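PDB 3RHE: NAD-dependent benzaldehyde dehydrogenase from Legionella pneumophila, which is of uncertain activity despite its dehydrogenase name, having the fold of the glyoxalase/bleomycin resistance (vicinal oxygen chelate) superfamily. Local coordinates for residues Q31-E34 with A40-V43; R86-K91 with H116-F121. All coordinates share one frame; numbering follows the deposited sequence.

How the interactions relate
Both contacts belong to one curled mixed sheet, the framework of the vicinal oxygen chelate fold, and sit on opposite sides of the chain's centre. Interaction 1 comes first along the chain and is complete before interaction 2 begins. It joins the loop after helix 17-28 to strand 39-43, combining backbone pairing across a bulge with apolar side-chain contacts; interaction 2 packs helix 78-90 against strand 117-123 mainly through apolar side chains. Their centres are about 26 Å apart, and their nearest atoms about 7 Å, without touching. Each half of the fold thus joins strand and neighbouring element differently: a bulged hairpin pairing in the first, helix-on-sheet packing in the second.

Interaction 1 (Q31-E34 with A40-V43); sequences QPIE and AMFV
The pyrrolidine of P32 lies over one face of the F42 phenyl ring. The two side chains run side by side and point the same way, with P32 CB 3.7 Å from the centroid of the F42 ring and only 14° off its normal, a CH-pi contact. P32 CD adds an apolar touch on F42 CE2 at 3.6 Å. The aromatic ring also meets Y24 and L28 of helix 17-28, so the one ring touches both the loop and the helix that precedes it.

Beyond the proline, the loop turns into strand pairing. The carbonyl of E34 accepts a nearly straight bond from the amide of M41 (M41 N to E34 O 2.9 Å, 166° at the hydrogen). The amide of I33 also turns to M41, but its bond from I33 N to M41 O is strongly bent and weak, although its length is 2.9 Å. Two residues, I33 and E34, therefore stand against the single residue M41, a classic beta bulge in an antiparallel pair. On the other side of strand 39-43, the backbones of A40 and F42 hydrogen-bond to those of L52 and L50 in strand 49-54.

The I33 side chain crosses M41 and V43 obliquely. With CG1 set between the backbone N and carbonyl carbon (chi1 66°), its extended branch reaches across to the strand, where CD1 meets the selenomethionine methyl CE of M41 at a tight 3.3 Å and V43 CG2 at 3.5 Å. Further back along the loop, a water donates to Q31 O and accepts from V43 N, each at 2.9 Å, bridging the two backbones where they pair through no direct bond. Polar and apolar terms are combined: one straight and one weak backbone bond and a shared water satisfy main-chain groups, and proline-aromatic and aliphatic contacts flank them.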
loop_
_atom_site.group_PDB
_atom_site.type_symbol
_atom_site.label_atom_id
_atom_site.label_comp_id
_atom_site.label_asym_id
_atom_site.label_seq_id
_atom_site.Cartn_x
_atom_site.Cartn_y
_atom_site.Cartn_z
ATOM N N GLN A 31 2.290 -6.382 18.607
ATOM C CA GLN A 31 3.458 -6.690 17.806
ATOM C C GLN A 31 3.060 -6.632 16.336
ATOM O O GLN A 31 1.967 -7.051 15.977
ATOM C CB GLN A 31 3.961 -8.094 18.149
ATOM C CG GLN A 31 5.467 -8.232 18.118
ATOM C CD GLN A 31 6.149 -7.366 19.157
ATOM O OE1 GLN A 31 7.252 -6.868 18.938
ATOM N NE2 GLN A 31 5.493 -7.179 20.300
ATOM N N PRO A 32 3.940 -6.115 15.473
ATOM C CA PRO A 32 3.596 -6.216 14.052
ATOM C C PRO A 32 3.634 -7.684 13.625
ATOM O O PRO A 32 4.448 -8.432 14.161
ATOM C CB PRO A 32 4.715 -5.430 13.367
ATOM C CG PRO A 32 5.853 -5.505 14.285
ATOM C CD PRO A 32 5.283 -5.546 15.683
ATOM N N ILE A 33 2.769 -8.096 12.706
ATOM C CA ILE A 33 2.846 -9.456 12.173
ATOM C C ILE A 33 4.065 -9.628 11.255
ATOM O O ILE A 33 4.523 -10.741 11.014
ATOM C CB ILE A 33 1.582 -9.862 11.408
ATOM C CG1 ILE A 33 1.430 -9.026 10.142
ATOM C CG2 ILE A 33 0.341 -9.779 12.313
ATOM C CD1 ILE A 33 0.330 -9.506 9.234
ATOM N N GLU A 34 4.591 -8.518 10.749
ATOM C CA GLU A 34 5.779 -8.569 9.911
ATOM C C GLU A 34 6.566 -7.278 10.036
ATOM O O GLU A 34 5.979 -6.197 10.171
ATOM C CB GLU A 34 5.384 -8.828 8.447
ATOM C CG GLU A 34 6.551 -8.885 7.486
ATOM C CD GLU A 34 7.023 -7.509 7.053
ATOM O OE1 GLU A 34 8.162 -7.391 6.540
ATOM O OE2 GLU A 34 6.245 -6.546 7.214
ATOM N N ALA A 40 6.844 -2.516 7.642
ATOM C CA ALA A 40 6.250 -3.228 8.769
ATOM C C ALA A 40 4.738 -3.254 8.605
ATOM O O ALA A 40 4.151 -2.332 8.025
ATOM C CB ALA A 40 6.651 -2.598 10.095
HETATM N N MSE A 41 4.109 -4.318 9.078
HETATM C CA MSE A 41 2.665 -4.406 9.007
HETATM C C MSE A 41 2.026 -4.753 10.343
HETATM O O MSE A 41 2.448 -5.702 11.013
HETATM C CB MSE A 41 2.224 -5.430 7.970
HETATM C CG MSE A 41 0.721 -5.648 8.039
HETATM SE SE MSE A 41 -0.074 -6.166 6.372
HETATM C CE MSE A 41 0.629 -7.982 6.284
ATOM N N PHE A 42 0.994 -3.993 10.702
ATOM C CA PHE A 42 0.202 -4.252 11.906
ATOM C C PHE A 42 -1.211 -4.637 11.505
ATOM O O PHE A 42 -1.793 -4.075 10.570
ATOM C CB PHE A 42 0.154 -3.027 12.837
ATOM C CG PHE A 42 1.468 -2.689 13.481
ATOM C CD1 PHE A 42 2.405 -1.914 12.815
ATOM C CD2 PHE A 42 1.763 -3.137 14.757
ATOM C CE1 PHE A 42 3.611 -1.595 13.406
ATOM C CE2 PHE A 42 2.968 -2.824 15.359
ATOM C CZ PHE A 42 3.899 -2.049 14.677
ATOM N N VAL A 43 -1.766 -5.607 12.215
ATOM C CA VAL A 43 -3.128 -6.017 11.980
ATOM C C VAL A 43 -3.931 -5.862 13.257
ATOM O O VAL A 43 -3.583 -6.438 14.289
ATOM C CB VAL A 43 -3.191 -7.464 11.480
ATOM C CG1 VAL A 43 -4.628 -7.926 11.402
ATOM C CG2 VAL A 43 -2.501 -7.573 10.133
HETATM O O HOH W 1 -0.232 -7.028 14.158
#

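Interaction 2 (R86-K91 with H116-F121); sequences RQWSDK and HRLRIF
The indole of W88 carries I120 on one face: I120 CG1 sits 4.1 Å above the plane of the W88 ring system, displaced toward its rim. The benzo half does the touching. I120 CD1 comes to 3.8 Å from W88 CZ2 and is almost as near to CH2, whereas L118 approaches the far end of the ring obliquely, its CB 3.9 Å from W88 CH2 and 4.0 Å from W88 CZ3. F108 of the adjoining strand 105-111 joins in as well, its ring and that of W88 meeting edge-to-face.

The side chains come in along different lines. W88 and I120 arrive from opposite directions, the one from the helix and the other from the sheet, while L118 crosses the tryptophan at about a right angle. I120 is folded back at its second torsion (chi2 -63°), which puts CD1 off the same face as CG1 but just outside the CZ2-CH2 bond, with CG1 over CH2.

This is helix-on-sheet packing within a beta-alpha-beta-beta-beta module, the repeating unit of the vicinal oxygen chelate fold: strand 69-74, helix 78-90, and then the strands up to 117-123, the last running parallel to 69-74. Helix 78-90 sends its tryptophan, two residues from its end, across to strand 117-123, so that the backbones stay well separated: the nearest alpha carbons, W88 CA and I120 CA, are 10.6 Å apart. I93 in the loop following the helix also touches the indole.

R119 starts away from the helix, and its NE forms a salt bridge with E70. L118 and I120, which flank it, both start toward the helix, and the strand backbone itself also comes near the indole, with L118 O 3.9 Å from W88 CZ3.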
loop_
_atom_site.group_PDB
_atom_site.type_symbol
_atom_site.label_atom_id
_atom_site.label_comp_id
_atom_site.label_asym_id
_atom_site.label_seq_id
_atom_site.Cartn_x
_atom_site.Cartn_y
_atom_site.Cartn_z
ATOM N N ARG A 86 -8.583 -2.294 -15.953
ATOM C CA ARG A 86 -9.521 -2.071 -17.044
ATOM C C ARG A 86 -10.784 -1.360 -16.563
ATOM O O ARG A 86 -11.227 -0.388 -17.172
ATOM C CB ARG A 86 -9.879 -3.401 -17.706
ATOM C CG ARG A 86 -10.839 -3.263 -18.868
ATOM C CD ARG A 86 -10.855 -4.521 -19.711
ATOM N NE ARG A 86 -11.497 -5.647 -19.038
ATOM C CZ ARG A 86 -11.761 -6.810 -19.633
ATOM N NH1 ARG A 86 -11.441 -6.983 -20.913
ATOM N NH2 ARG A 86 -12.347 -7.796 -18.959
ATOM N N GLN A 87 -11.363 -1.836 -15.462
ATOM C CA GLN A 87 -12.564 -1.203 -14.917
ATOM C C GLN A 87 -12.310 0.271 -14.578
ATOM O O GLN A 87 -13.128 1.138 -14.894
ATOM C CB GLN A 87 -13.063 -1.934 -13.662
ATOM C CG GLN A 87 -13.670 -3.303 -13.906
ATOM C CD GLN A 87 -13.916 -4.061 -12.612
ATOM O OE1 GLN A 87 -14.042 -5.288 -12.606
ATOM N NE2 GLN A 87 -13.975 -3.333 -11.506
ATOM N N TRP A 88 -11.177 0.552 -13.941
ATOM C CA TRP A 88 -10.869 1.920 -13.522
ATOM C C TRP A 88 -10.624 2.850 -14.719
ATOM O O TRP A 88 -11.018 4.021 -14.701
ATOM C CB TRP A 88 -9.684 1.937 -12.534
ATOM C CG TRP A 88 -10.043 1.493 -11.111
ATOM C CD1 TRP A 88 -11.110 0.713 -10.733
ATOM C CD2 TRP A 88 -9.312 1.778 -9.905
ATOM N NE1 TRP A 88 -11.094 0.519 -9.366
ATOM C CE2 TRP A 88 -9.999 1.151 -8.838
ATOM C CE3 TRP A 88 -8.149 2.511 -9.622
ATOM C CZ2 TRP A 88 -9.565 1.241 -7.509
ATOM C CZ3 TRP A 88 -7.711 2.587 -8.297
ATOM C CH2 TRP A 88 -8.420 1.956 -7.262
ATOM N N SER A 89 -9.982 2.330 -15.761
ATOM C CA SER A 89 -9.792 3.110 -16.982
ATOM C C SER A 89 -11.147 3.440 -17.601
ATOM O O SER A 89 -11.403 4.574 -17.993
ATOM C CB SER A 89 -8.928 2.354 -17.989
ATOM O OG SER A 89 -7.630 2.131 -17.459
ATOM N N ASP A 90 -12.014 2.436 -17.668
ATOM C CA ASP A 90 -13.369 2.617 -18.185
ATOM C C ASP A 90 -14.145 3.654 -17.378
ATOM O O ASP A 90 -14.962 4.398 -17.925
ATOM C CB ASP A 90 -14.112 1.277 -18.209
ATOM C CG ASP A 90 -13.648 0.376 -19.346
ATOM O OD1 ASP A 90 -12.901 0.866 -20.225
ATOM O OD2 ASP A 90 -14.023 -0.819 -19.360
ATOM N N LYS A 91 -13.861 3.716 -16.080
ATOM C CA LYS A 91 -14.544 4.633 -15.170
ATOM C C LYS A 91 -13.897 6.011 -15.169
ATOM O O LYS A 91 -14.352 6.921 -14.480
ATOM C CB LYS A 91 -14.542 4.067 -13.743
ATOM C CG LYS A 91 -15.541 2.951 -13.512
ATOM C CD LYS A 91 -15.220 2.176 -12.237
ATOM C CE LYS A 91 -16.299 1.143 -11.933
ATOM N NZ LYS A 91 -16.106 0.541 -10.592
ATOM N N HIS A 116 -5.586 11.753 -3.196
ATOM C CA HIS A 116 -5.318 10.598 -2.345
ATOM C C HIS A 116 -4.999 9.403 -3.242
ATOM O O HIS A 116 -5.758 9.096 -4.169
ATOM C CB HIS A 116 -6.512 10.295 -1.438
ATOM C CG HIS A 116 -6.919 11.452 -0.571
ATOM N ND1 HIS A 116 -6.112 11.953 0.430
ATOM C CD2 HIS A 116 -8.047 12.205 -0.558
ATOM C CE1 HIS A 116 -6.721 12.968 1.021
ATOM N NE2 HIS A 116 -7.898 13.142 0.439
ATOM N N ARG A 117 -3.870 8.749 -2.982
ATOM C CA ARG A 117 -3.466 7.585 -3.773
ATOM C C ARG A 117 -4.224 6.309 -3.393
ATOM O O ARG A 117 -4.456 6.010 -2.212
ATOM C CB ARG A 117 -1.956 7.349 -3.681
ATOM C CG ARG A 117 -1.103 8.431 -4.331
ATOM C CD ARG A 117 0.374 8.204 -4.037
ATOM N NE ARG A 117 1.240 9.104 -4.792
ATOM C CZ ARG A 117 2.550 8.927 -4.946
ATOM N NH1 ARG A 117 3.159 7.879 -4.389
ATOM N NH2 ARG A 117 3.252 9.801 -5.658
ATOM N N LEU A 118 -4.588 5.562 -4.421
ATOM C CA LEU A 118 -5.375 4.351 -4.290
ATOM C C LEU A 118 -4.614 3.263 -5.038
ATOM O O LEU A 118 -4.452 3.342 -6.250
ATOM C CB LEU A 118 -6.742 4.563 -4.948
ATOM C CG LEU A 118 -7.583 5.745 -4.438
ATOM C CD1 LEU A 118 -8.863 5.866 -5.242
ATOM C CD2 LEU A 118 -7.923 5.556 -2.981
ATOM N N ARG A 119 -4.148 2.247 -4.326
ATOM C CA ARG A 119 -3.297 1.249 -4.949
ATOM C C ARG A 119 -3.947 -0.122 -5.002
ATOM O O ARG A 119 -4.525 -0.587 -4.019
ATOM C CB ARG A 119 -1.942 1.152 -4.236
ATOM C CG ARG A 119 -1.052 0.000 -4.750
ATOM C CD ARG A 119 0.234 -0.164 -3.921
ATOM N NE ARG A 119 1.055 1.047 -3.915
ATOM C CZ ARG A 119 1.922 1.378 -4.861
ATOM N NH1 ARG A 119 2.091 0.593 -5.918
ATOM N NH2 ARG A 119 2.622 2.499 -4.752
ATOM N N ILE A 120 -3.842 -0.766 -6.160
ATOM C CA ILE A 120 -4.236 -2.160 -6.318
ATOM C C ILE A 120 -2.936 -2.972 -6.401
ATOM O O ILE A 120 -2.014 -2.592 -7.120
ATOM C CB ILE A 120 -5.029 -2.391 -7.647
ATOM C CG1 ILE A 120 -6.279 -1.497 -7.750
ATOM C CG2 ILE A 120 -5.398 -3.865 -7.814
ATOM C CD1 ILE A 120 -7.320 -1.748 -6.707
ATOM N N PHE A 121 -2.848 -4.080 -5.678
ATOM C CA PHE A 121 -1.666 -4.933 -5.806
ATOM C C PHE A 121 -1.980 -6.398 -5.563
ATOM O O PHE A 121 -2.906 -6.743 -4.824
ATOM C CB PHE A 121 -0.543 -4.487 -4.863
ATOM C CG PHE A 121 -0.837 -4.746 -3.407
ATOM C CD1 PHE A 121 -0.299 -5.848 -2.759
ATOM C CD2 PHE A 121 -1.668 -3.896 -2.690
ATOM C CE1 PHE A 121 -0.577 -6.096 -1.420
ATOM C CE2 PHE A 121 -1.955 -4.144 -1.347
ATOM C CZ PHE A 121 -1.398 -5.247 -0.715
#